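Local coordinates for protein Vlm2 (Streptomyces tsusimaensis, PDB 6ECB) that carries, in this chain, the thioesterase domain of a nonribosomal peptide synthetase for the depsipeptide valinomycin, an alpha/beta-hydrolase that probably works through an acyl-enzyme intermediate, at residues 69-72 / 73-77; 283-286 / 287-291; 123-127 / 128-132. All coordinates share one frame; numbering follows the deposited sequence.

Interaction 1 of 3, residues 69-72 / 73-77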
ATOM      1  N   GLY A  69       3.245  -8.052   3.754  1.00 20.45           N
ATOM      2  CA  GLY A  69       2.225  -7.418   2.940  1.00 19.39           C
ATOM      3  C   GLY A  69       1.234  -8.462   2.465  1.00 19.01           C
ATOM      4  O   GLY A  69       1.560  -9.640   2.320  1.00 21.23           O
ATOM      5  N   VAL A  70       0.010  -8.016   2.227  1.00 15.34           N
ATOM      6  CA  VAL A  70      -1.004  -8.877   1.641  1.00 16.40           C
ATOM      7  C   VAL A  70      -1.026  -8.638   0.143  1.00 20.54           C
ATOM      8  O   VAL A  70      -1.208  -7.509  -0.313  1.00 20.91           O
ATOM      9  CB  VAL A  70      -2.384  -8.622   2.243  1.00 20.65           C
ATOM     10  CG1 VAL A  70      -3.389  -9.540   1.584  1.00 21.85           C
ATOM     11  CG2 VAL A  70      -2.347  -8.862   3.732  1.00 22.50           C
ATOM     12  N   GLU A  71      -0.859  -9.707  -0.602  1.00 19.72           N
ATOM     13  CA  GLU A  71      -0.950  -9.702  -2.047  1.00 17.71           C
ATOM     14  C   GLU A  71      -2.368 -10.105  -2.451  1.00 20.27           C
ATOM     15  O   GLU A  71      -2.910 -11.086  -1.935  1.00 21.77           O
ATOM     16  CB  GLU A  71       0.067 -10.686  -2.597  1.00 26.39           C
ATOM     17  CG  GLU A  71       0.185 -10.696  -4.038  1.00 54.68           C
ATOM     18  CD  GLU A  71       1.426  -9.986  -4.539  1.00 31.81           C
ATOM     19  OE1 GLU A  71       1.908  -8.976  -3.958  1.00 30.22           O
ATOM     20  OE2 GLU A  71       1.883 -10.460  -5.561  1.00 32.41           O
ATOM     21  N   ALA A  72      -2.948  -9.363  -3.377  1.00 21.82           N
ATOM     22  CA  ALA A  72      -4.306  -9.667  -3.818  1.00 23.38           C
ATOM     23  C   ALA A  72      -4.375 -11.062  -4.436  1.00 20.20           C
ATOM     24  O   ALA A  72      -3.407 -11.548  -5.026  1.00 21.97           O
ATOM     25  CB  ALA A  72      -4.775  -8.636  -4.841  1.00 23.04           C
ATOM     26  N   PRO A  73      -5.548 -11.714  -4.387  1.00 23.13           N
ATOM     27  CA  PRO A  73      -5.705 -12.956  -5.137  1.00 25.80           C
ATOM     28  C   PRO A  73      -5.563 -12.700  -6.627  1.00 24.58           C
ATOM     29  O   PRO A  73      -5.871 -11.613  -7.115  1.00 23.41           O
ATOM     30  CB  PRO A  73      -7.124 -13.414  -4.779  1.00 26.00           C
ATOM     31  CG  PRO A  73      -7.818 -12.243  -4.317  1.00 25.74           C
ATOM     32  CD  PRO A  73      -6.792 -11.306  -3.722  1.00 24.20           C
ATOM     33  N   GLY A  74      -5.072 -13.717  -7.335  1.00 24.73           N
ATOM     34  CA  GLY A  74      -5.118 -13.789  -8.780  1.00 23.49           C
ATOM     35  C   GLY A  74      -3.923 -13.210  -9.492  1.00 26.35           C
ATOM     36  O   GLY A  74      -3.921 -13.164 -10.723  1.00 28.79           O
ATOM     37  N   LEU A  75      -2.915 -12.748  -8.757  1.00 25.96           N
ATOM     38  CA  LEU A  75      -1.694 -12.236  -9.367  1.00 26.27           C
ATOM     39  C   LEU A  75      -0.674 -13.333  -9.680  1.00 36.10           C
ATOM     40  O   LEU A  75       0.241 -13.080 -10.468  1.00 31.40           O
ATOM     41  CB  LEU A  75      -1.067 -11.169  -8.462  1.00 30.24           C
ATOM     42  CG  LEU A  75      -1.868  -9.878  -8.223  1.00 28.29           C
ATOM     43  CD1 LEU A  75      -1.111  -8.910  -7.341  1.00 25.74           C
ATOM     44  CD2 LEU A  75      -2.274  -9.160  -9.505  1.00 25.49           C
ATOM     45  N   GLY A  76      -0.847 -14.557  -9.150  1.00 52.17           N
ATOM     46  CA  GLY A  76       0.118 -15.622  -9.383  1.00 48.42           C
ATOM     47  C   GLY A  76      -0.080 -16.356 -10.700  1.00 59.26           C
ATOM     48  O   GLY A  76      -1.147 -16.349 -11.309  1.00 45.18           O
ATOM     49  N   ALA A  77       0.983 -17.029 -11.151  1.00 51.08           N
ATOM     50  CA  ALA A  77       0.942 -17.681 -12.451  1.00 55.39           C
ATOM     51  C   ALA A  77      -0.055 -18.834 -12.436  1.00 43.75           C
ATOM     52  O   ALA A  77      -0.189 -19.553 -11.440  1.00 44.66           O
ATOM     53  CB  ALA A  77       2.326 -18.192 -12.844  1.00 64.99           C
TER
HETATM   54  O   HOH W   1      -1.800 -13.515  -5.897  1.00 35.03           O
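E71, the last residue of strand 67-71, meets L75 in the loop that follows, the acid's chain passing slantwise over the leucine's end. From CB the glutamate runs with CG anti to the backbone N (chi1 -174°), beside the carbonyl carbon, and a bend at the next bond brings the carboxylate past L75. E71 CG lies 4.0 Å from L75 CD1, the CD carbon passes the same methyl, and E71 OE2 comes to 3.8 Å from L75 CD1. The carboxylate thus slides past a methyl rather than binding it; its oxygens are spoken for by others, OE2 by the hydroxyl of Y208 and OE1 by the backbone N of V51, so a buried acid here is satisfied. Between the two residues the chain makes a type II beta turn from A72 to L75. P73 suits its second position, where phi is near -60°, and G74 its third, with phi at +91°. A water stands in for a direct bond across the turn, giving a hydrogen to A72 O at 2.7 Å and taking one from L75 N at 3.2 Å. The small A72 CB touches P73 CD at 3.5 Å, while L75, apolar and branched, leans on Y208, R211 and L215 of helix 206-220.

Interaction 2 of 3, residues 283-286 / 287-291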
ATOM      1  N   SER A 283      14.132   6.360   3.313  1.00 21.78           N
ATOM      2  CA  SER A 283      14.936   6.140   4.508  1.00 21.40           C
ATOM      3  C   SER A 283      14.488   7.040   5.652  1.00 23.82           C
ATOM      4  O   SER A 283      14.529   6.637   6.822  1.00 24.20           O
ATOM      5  CB  SER A 283      16.432   6.358   4.225  1.00 25.71           C
ATOM      6  OG  SER A 283      16.713   7.698   3.864  1.00 28.99           O
ATOM      7  N   GLU A 284      14.089   8.280   5.345  1.00 25.60           N
ATOM      8  CA  GLU A 284      13.622   9.178   6.393  1.00 27.73           C
ATOM      9  C   GLU A 284      12.211   8.814   6.838  1.00 23.21           C
ATOM     10  O   GLU A 284      11.882   8.931   8.028  1.00 24.86           O
ATOM     11  CB  GLU A 284      13.670  10.627   5.911  1.00 30.14           C
ATOM     12  CG  GLU A 284      13.555  11.629   7.049  1.00 56.02           C
ATOM     13  CD  GLU A 284      13.931  13.041   6.628  1.00 76.80           C
ATOM     14  OE1 GLU A 284      14.667  13.193   5.623  1.00 84.63           O
ATOM     15  OE2 GLU A 284      13.488  13.995   7.303  1.00 80.17           O
ATOM     16  N   VAL A 285      11.368   8.378   5.900  1.00 21.76           N
ATOM     17  CA  VAL A 285      10.056   7.852   6.258  1.00 21.11           C
ATOM     18  C   VAL A 285      10.209   6.694   7.232  1.00 23.68           C
ATOM     19  O   VAL A 285       9.530   6.630   8.262  1.00 21.60           O
ATOM     20  CB  VAL A 285       9.295   7.408   5.002  1.00 21.07           C
ATOM     21  CG1 VAL A 285       7.983   6.742   5.373  1.00 20.04           C
ATOM     22  CG2 VAL A 285       9.066   8.595   4.073  1.00 21.16           C
ATOM     23  N   ALA A 286      11.120   5.767   6.923  1.00 22.05           N
ATOM     24  CA  ALA A 286      11.368   4.623   7.795  1.00 20.99           C
ATOM     25  C   ALA A 286      11.841   5.063   9.176  1.00 21.22           C
ATOM     26  O   ALA A 286      11.393   4.520  10.192  1.00 21.37           O
ATOM     27  CB  ALA A 286      12.417   3.686   7.153  1.00 23.51           C
ATOM     28  N   GLN A 287      12.766   6.030   9.235  1.00 21.10           N
ATOM     29  CA  GLN A 287      13.262   6.525  10.515  1.00 22.98           C
ATOM     30  C   GLN A 287      12.123   7.073  11.362  1.00 23.31           C
ATOM     31  O   GLN A 287      12.093   6.873  12.583  1.00 23.82           O
ATOM     32  CB  GLN A 287      14.328   7.596  10.268  1.00 28.26           C
ATOM     33  CG  GLN A 287      14.854   8.290  11.493  1.00 47.40           C
ATOM     34  CD  GLN A 287      16.069   9.165  11.170  1.00 72.20           C
ATOM     35  OE1 GLN A 287      17.030   8.709  10.530  1.00 58.04           O
ATOM     36  NE2 GLN A 287      16.023  10.428  11.598  1.00 75.15           N
ATOM     37  N   LEU A 288      11.173   7.767  10.726  1.00 22.40           N
ATOM     38  CA  LEU A 288      10.049   8.347  11.453  1.00 24.96           C
ATOM     39  C   LEU A 288       9.042   7.285  11.888  1.00 23.82           C
ATOM     40  O   LEU A 288       8.475   7.382  12.990  1.00 22.48           O
ATOM     41  CB  LEU A 288       9.392   9.426  10.587  1.00 24.86           C
ATOM     42  CG  LEU A 288      10.243  10.694  10.504  1.00 31.24           C
ATOM     43  CD1 LEU A 288       9.829  11.595   9.353  1.00 31.71           C
ATOM     44  CD2 LEU A 288      10.171  11.451  11.804  1.00 34.14           C
ATOM     45  N   LEU A 289       8.780   6.278  11.048  1.00 20.53           N
ATOM     46  CA  LEU A 289       7.951   5.157  11.501  1.00 20.60           C
ATOM     47  C   LEU A 289       8.609   4.449  12.673  1.00 21.26           C
ATOM     48  O   LEU A 289       7.942   4.078  13.649  1.00 21.56           O
ATOM     49  CB  LEU A 289       7.717   4.136  10.384  1.00 20.55           C
ATOM     50  CG  LEU A 289       6.408   4.148   9.634  1.00 24.88           C
ATOM     51  CD1 LEU A 289       6.310   5.440   8.852  1.00 30.51           C
ATOM     52  CD2 LEU A 289       6.329   2.937   8.696  1.00 26.83           C
ATOM     53  N   ASP A 290       9.922   4.243  12.589  1.00 21.65           N
ATOM     54  CA  ASP A 290      10.639   3.631  13.700  1.00 21.81           C
ATOM     55  C   ASP A 290      10.456   4.450  14.968  1.00 24.42           C
ATOM     56  O   ASP A 290      10.178   3.907  16.044  1.00 24.27           O
ATOM     57  CB  ASP A 290      12.130   3.517  13.396  1.00 24.52           C
ATOM     58  CG  ASP A 290      12.486   2.370  12.473  1.00 25.21           C
ATOM     59  OD1 ASP A 290      11.692   1.436  12.282  1.00 24.71           O
ATOM     60  OD2 ASP A 290      13.636   2.406  11.946  1.00 23.88           O
ATOM     61  N   ARG A 291      10.630   5.768  14.858  1.00 24.24           N
ATOM     62  CA  ARG A 291      10.592   6.627  16.040  1.00 25.67           C
ATOM     63  C   ARG A 291       9.204   6.664  16.659  1.00 25.52           C
ATOM     64  O   ARG A 291       9.068   6.627  17.890  1.00 26.63           O
ATOM     65  CB  ARG A 291      11.025   8.045  15.668  1.00 25.55           C
ATOM     66  CG  ARG A 291      10.949   9.047  16.824  1.00 42.81           C
ATOM     67  CD  ARG A 291      11.324  10.460  16.354  1.00 62.72           C
ATOM     68  NE  ARG A 291      12.488  10.444  15.464  1.00 74.39           N
ATOM     69  CZ  ARG A 291      12.857  11.458  14.686  1.00 82.41           C
ATOM     70  NH1 ARG A 291      12.158  12.590  14.684  1.00 85.13           N
ATOM     71  NH2 ARG A 291      13.923  11.339  13.905  1.00 80.77           N
TER
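From S283 to D290 the backbone runs as regular alpha-helix, each amide from Q287 on bonding to the carbonyl four residues back: Q287 N to S283 O, L288 N to E284 O, L289 N to V285 O at 2.9 Å and D290 N to A286 O at 2.8 Å. The last two are the straighter, with angles at hydrogen of 166° and 165°. One turn apart, V285 and L289 lie side by side and point the same way, V285 CG1 reaching L289 CD1 at 4.1 Å; with CG1 anti to the backbone N (chi1 175°), this methyl lies beside the carbonyl carbon, on the side of the next turn, where L289 is. L289 CD1 also settles 3.5 Å from V285 O, so the leucine covers the carbonyl that its own amide binds. This is the apolar stripe of an amphipathic helix, 281-293, the last in a thioesterase domain of the alpha/beta-hydrolase fold. V285 and A286 rest on L57 of helix 55-60, and the single methyl of A286 takes little room against L57 and H60, which suits a buried place between two helices. Further round the helix, L288 folds back over its partner carbonyl, with L288 CG 3.5 Å from E284 O, and sends CD2 over one face of the R291 guanidinium, 3.7 Å above its plane and offset toward the rim. E284 and Q287, long and polar, suit the exposed side. D290 serves a different purpose: its OD2 accepts a hydrogen bond from the backbone N of K62, with a weak one from G63 N to OD1, tying the helix to the loop after helix 55-60.

Interaction 3 of 3, residues 123-127 / 128-132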
ATOM      1  N   MET A 123     -12.593  -4.740  10.480  1.00 19.58           N
ATOM      2  CA  MET A 123     -13.060  -6.118  10.387  1.00 17.71           C
ATOM      3  C   MET A 123     -12.366  -7.021  11.408  1.00 18.77           C
ATOM      4  O   MET A 123     -13.012  -7.887  12.007  1.00 19.81           O
ATOM      5  CB  MET A 123     -12.840  -6.655   8.971  1.00 21.05           C
ATOM      6  CG  MET A 123     -13.495  -7.977   8.669  1.00 40.93           C
ATOM      7  SD  MET A 123     -13.546  -8.271   6.869  1.00 48.02           S
ATOM      8  CE  MET A 123     -14.617  -6.970   6.306  1.00 53.26           C
ATOM      9  N   LEU A 124     -11.059  -6.848  11.611  1.00 19.52           N
ATOM     10  CA  LEU A 124     -10.374  -7.635  12.633  1.00 17.76           C
ATOM     11  C   LEU A 124     -10.966  -7.358  14.010  1.00 17.13           C
ATOM     12  O   LEU A 124     -11.203  -8.282  14.782  1.00 18.61           O
ATOM     13  CB  LEU A 124      -8.877  -7.331  12.608  1.00 18.00           C
ATOM     14  CG  LEU A 124      -8.154  -7.830  11.355  1.00 16.98           C
ATOM     15  CD1 LEU A 124      -6.725  -7.315  11.362  1.00 20.11           C
ATOM     16  CD2 LEU A 124      -8.165  -9.348  11.241  1.00 21.56           C
ATOM     17  N   LEU A 125     -11.207  -6.084  14.335  1.00 18.82           N
ATOM     18  CA  LEU A 125     -11.774  -5.783  15.647  1.00 19.80           C
ATOM     19  C   LEU A 125     -13.125  -6.464  15.830  1.00 20.02           C
ATOM     20  O   LEU A 125     -13.430  -6.998  16.901  1.00 20.21           O
ATOM     21  CB  LEU A 125     -11.925  -4.278  15.812  1.00 22.73           C
ATOM     22  CG  LEU A 125     -10.632  -3.479  15.869  1.00 29.67           C
ATOM     23  CD1 LEU A 125     -10.971  -1.997  15.812  1.00 47.65           C
ATOM     24  CD2 LEU A 125      -9.875  -3.767  17.109  1.00 27.08           C
ATOM     25  N   ASP A 126     -13.939  -6.473  14.776  1.00 21.80           N
ATOM     26  CA  ASP A 126     -15.248  -7.112  14.852  1.00 22.64           C
ATOM     27  C   ASP A 126     -15.138  -8.602  15.112  1.00 20.99           C
ATOM     28  O   ASP A 126     -16.073  -9.205  15.649  1.00 22.81           O
ATOM     29  CB  ASP A 126     -16.018  -6.886  13.557  1.00 26.18           C
ATOM     30  CG  ASP A 126     -16.506  -5.473  13.397  1.00 46.54           C
ATOM     31  OD1 ASP A 126     -16.458  -4.678  14.348  1.00 33.51           O
ATOM     32  OD2 ASP A 126     -16.933  -5.159  12.282  1.00 38.90           O
ATOM     33  N   ARG A 127     -14.021  -9.222  14.710  1.00 20.13           N
ATOM     34  CA  ARG A 127     -13.777 -10.632  14.935  1.00 21.98           C
ATOM     35  C   ARG A 127     -12.995 -10.903  16.216  1.00 20.64           C
ATOM     36  O   ARG A 127     -12.628 -12.054  16.462  1.00 22.77           O
ATOM     37  CB  ARG A 127     -12.982 -11.253  13.769  1.00 30.33           C
ATOM     38  CG  ARG A 127     -13.590 -11.100  12.393  1.00 42.79           C
ATOM     39  CD  ARG A 127     -12.584 -11.537  11.300  1.00 47.21           C
ATOM     40  NE  ARG A 127     -11.969 -12.830  11.616  1.00 57.95           N
ATOM     41  CZ  ARG A 127     -11.126 -13.478  10.809  1.00 66.35           C
ATOM     42  NH1 ARG A 127     -10.810 -12.960   9.626  1.00 54.98           N
ATOM     43  NH2 ARG A 127     -10.607 -14.647  11.182  1.00 48.70           N
ATOM     44  N   GLY A 128     -12.740  -9.895  17.041  1.00 20.40           N
ATOM     45  CA  GLY A 128     -12.043 -10.144  18.297  1.00 21.01           C
ATOM     46  C   GLY A 128     -10.535 -10.175  18.169  1.00 20.48           C
ATOM     47  O   GLY A 128      -9.865 -10.864  18.944  1.00 21.19           O
ATOM     48  N   ILE A 129      -9.992  -9.485  17.171  1.00 19.38           N
ATOM     49  CA  ILE A 129      -8.550  -9.390  16.935  1.00 18.87           C
ATOM     50  C   ILE A 129      -8.194  -7.917  16.952  1.00 20.67           C
ATOM     51  O   ILE A 129      -8.721  -7.147  16.141  1.00 20.91           O
ATOM     52  CB  ILE A 129      -8.162 -10.017  15.593  1.00 18.89           C
ATOM     53  CG1 ILE A 129      -8.610 -11.484  15.566  1.00 20.89           C
ATOM     54  CG2 ILE A 129      -6.655  -9.852  15.319  1.00 22.76           C
ATOM     55  CD1 ILE A 129      -8.491 -12.102  14.160  1.00 25.01           C
ATOM     56  N   ARG A 130      -7.277  -7.526  17.831  1.00 18.93           N
ATOM     57  CA  ARG A 130      -6.984  -6.107  18.012  1.00 18.08           C
ATOM     58  C   ARG A 130      -5.563  -5.762  17.591  1.00 18.34           C
ATOM     59  O   ARG A 130      -4.605  -6.018  18.348  1.00 18.13           O
ATOM     60  CB  ARG A 130      -7.213  -5.709  19.467  1.00 18.67           C
ATOM     61  CG  ARG A 130      -7.074  -4.207  19.714  1.00 19.56           C
ATOM     62  CD  ARG A 130      -7.208  -3.875  21.192  1.00 22.00           C
ATOM     63  NE  ARG A 130      -7.101  -2.431  21.420  1.00 20.64           N
ATOM     64  CZ  ARG A 130      -8.114  -1.567  21.320  1.00 26.92           C
ATOM     65  NH1 ARG A 130      -9.355  -1.967  21.038  1.00 20.96           N
ATOM     66  NH2 ARG A 130      -7.882  -0.278  21.534  1.00 32.37           N
ATOM     67  N   PRO A 131      -5.374  -5.169  16.416  1.00 17.55           N
ATOM     68  CA  PRO A 131      -4.036  -4.701  16.035  1.00 18.55           C
ATOM     69  C   PRO A 131      -3.563  -3.612  16.990  1.00 21.43           C
ATOM     70  O   PRO A 131      -4.352  -2.956  17.681  1.00 19.43           O
ATOM     71  CB  PRO A 131      -4.239  -4.147  14.618  1.00 17.13           C
ATOM     72  CG  PRO A 131      -5.530  -4.778  14.128  1.00 16.91           C
ATOM     73  CD  PRO A 131      -6.378  -4.861  15.390  1.00 16.77           C
ATOM     74  N   LYS A 132      -2.247  -3.410  16.986  1.00 19.04           N
ATOM     75  CA  LYS A 132      -1.627  -2.371  17.795  1.00 17.87           C
ATOM     76  C   LYS A 132      -2.043  -0.972  17.363  1.00 19.33           C
ATOM     77  O   LYS A 132      -2.136  -0.073  18.203  1.00 19.91           O
ATOM     78  CB  LYS A 132      -0.113  -2.521  17.707  1.00 19.81           C
ATOM     79  CG  LYS A 132       0.667  -1.610  18.627  1.00 22.43           C
ATOM     80  CD  LYS A 132       2.128  -2.020  18.610  1.00 22.17           C
ATOM     81  CE  LYS A 132       2.980  -1.025  19.335  1.00 34.67           C
ATOM     82  NZ  LYS A 132       2.653  -1.051  20.743  1.00 32.28           N
TER
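L124 and I129 meet where helix 112-126 ends and the chain doubles back across its last turn. The two side chains approach at a slant, L124 CD2 bearing on I129 CD1 at 4.0 Å, while the other methyl of L124 turns to the proline, L124 CD1 to P131 CG at 3.9 Å. The forked end of L124 is therefore the bump, and I129 and P131 form the two walls of the hollow that receives it; A98, A101 and I107 add to its apolar surroundings. The turn behind this packing is a Schellman motif. I129 N binds L124 O at 2.9 Å and G128 N binds L125 O at 3.0 Å, both amides standing above the carbonyl plane. G128 is its C-prime residue: its positive phi (+84°) and the close carbonyl neighbour, R127 O, suit a residue without CB. The hydrophobic touch of L124 and I129 is the customary companion of this cap. On the neighbouring flank, L125 CD2 fits a second hollow, built from the chain as it leaves the turn. L125 CD2 lies 3.8 Å from R130 CA and 4.0 Å from P131 CD, close also to R130 CG, with I129 O near this methyl and in a CA-H...O contact with L125 CA. The puckered ring of P131 is touched by both leucines, by L124 at CG and by L125 at CD. R127 curls toward I129, whose CD1 lies over one face of the guanidinium; the bend at chi3 (48°) helps bring the group there. R130 runs out extended to a salt bridge with D234, and D126, at the helix end, forms another with R231, charged residues that fit an exposed edge.

How the interactions relate
Along the chain the order is interaction 1, interaction 3, interaction 2, one after another within a single thioesterase domain. Interactions 1 and 3 lie in connections to strands of the central mixed sheet, the first leaving strand 67-71 and the other joining helix 112-126 to strand 134-137. Interaction 2 belongs to helix 281-293, which follows the outermost strand 264-268. None touches another. The centres of interactions 1 and 2, on opposite sides of the chain's centre, are about 27 Å apart. The centres of interactions 1 and 3 are about 23 Å apart, and those of interactions 2 and 3 about 26 Å. Helix 86-97 is a common neighbour of interactions 1 and 3. Helix 112-126 starts next to S111, probably the nucleophile of the elbow, and interaction 3 ends the same helix at its other end.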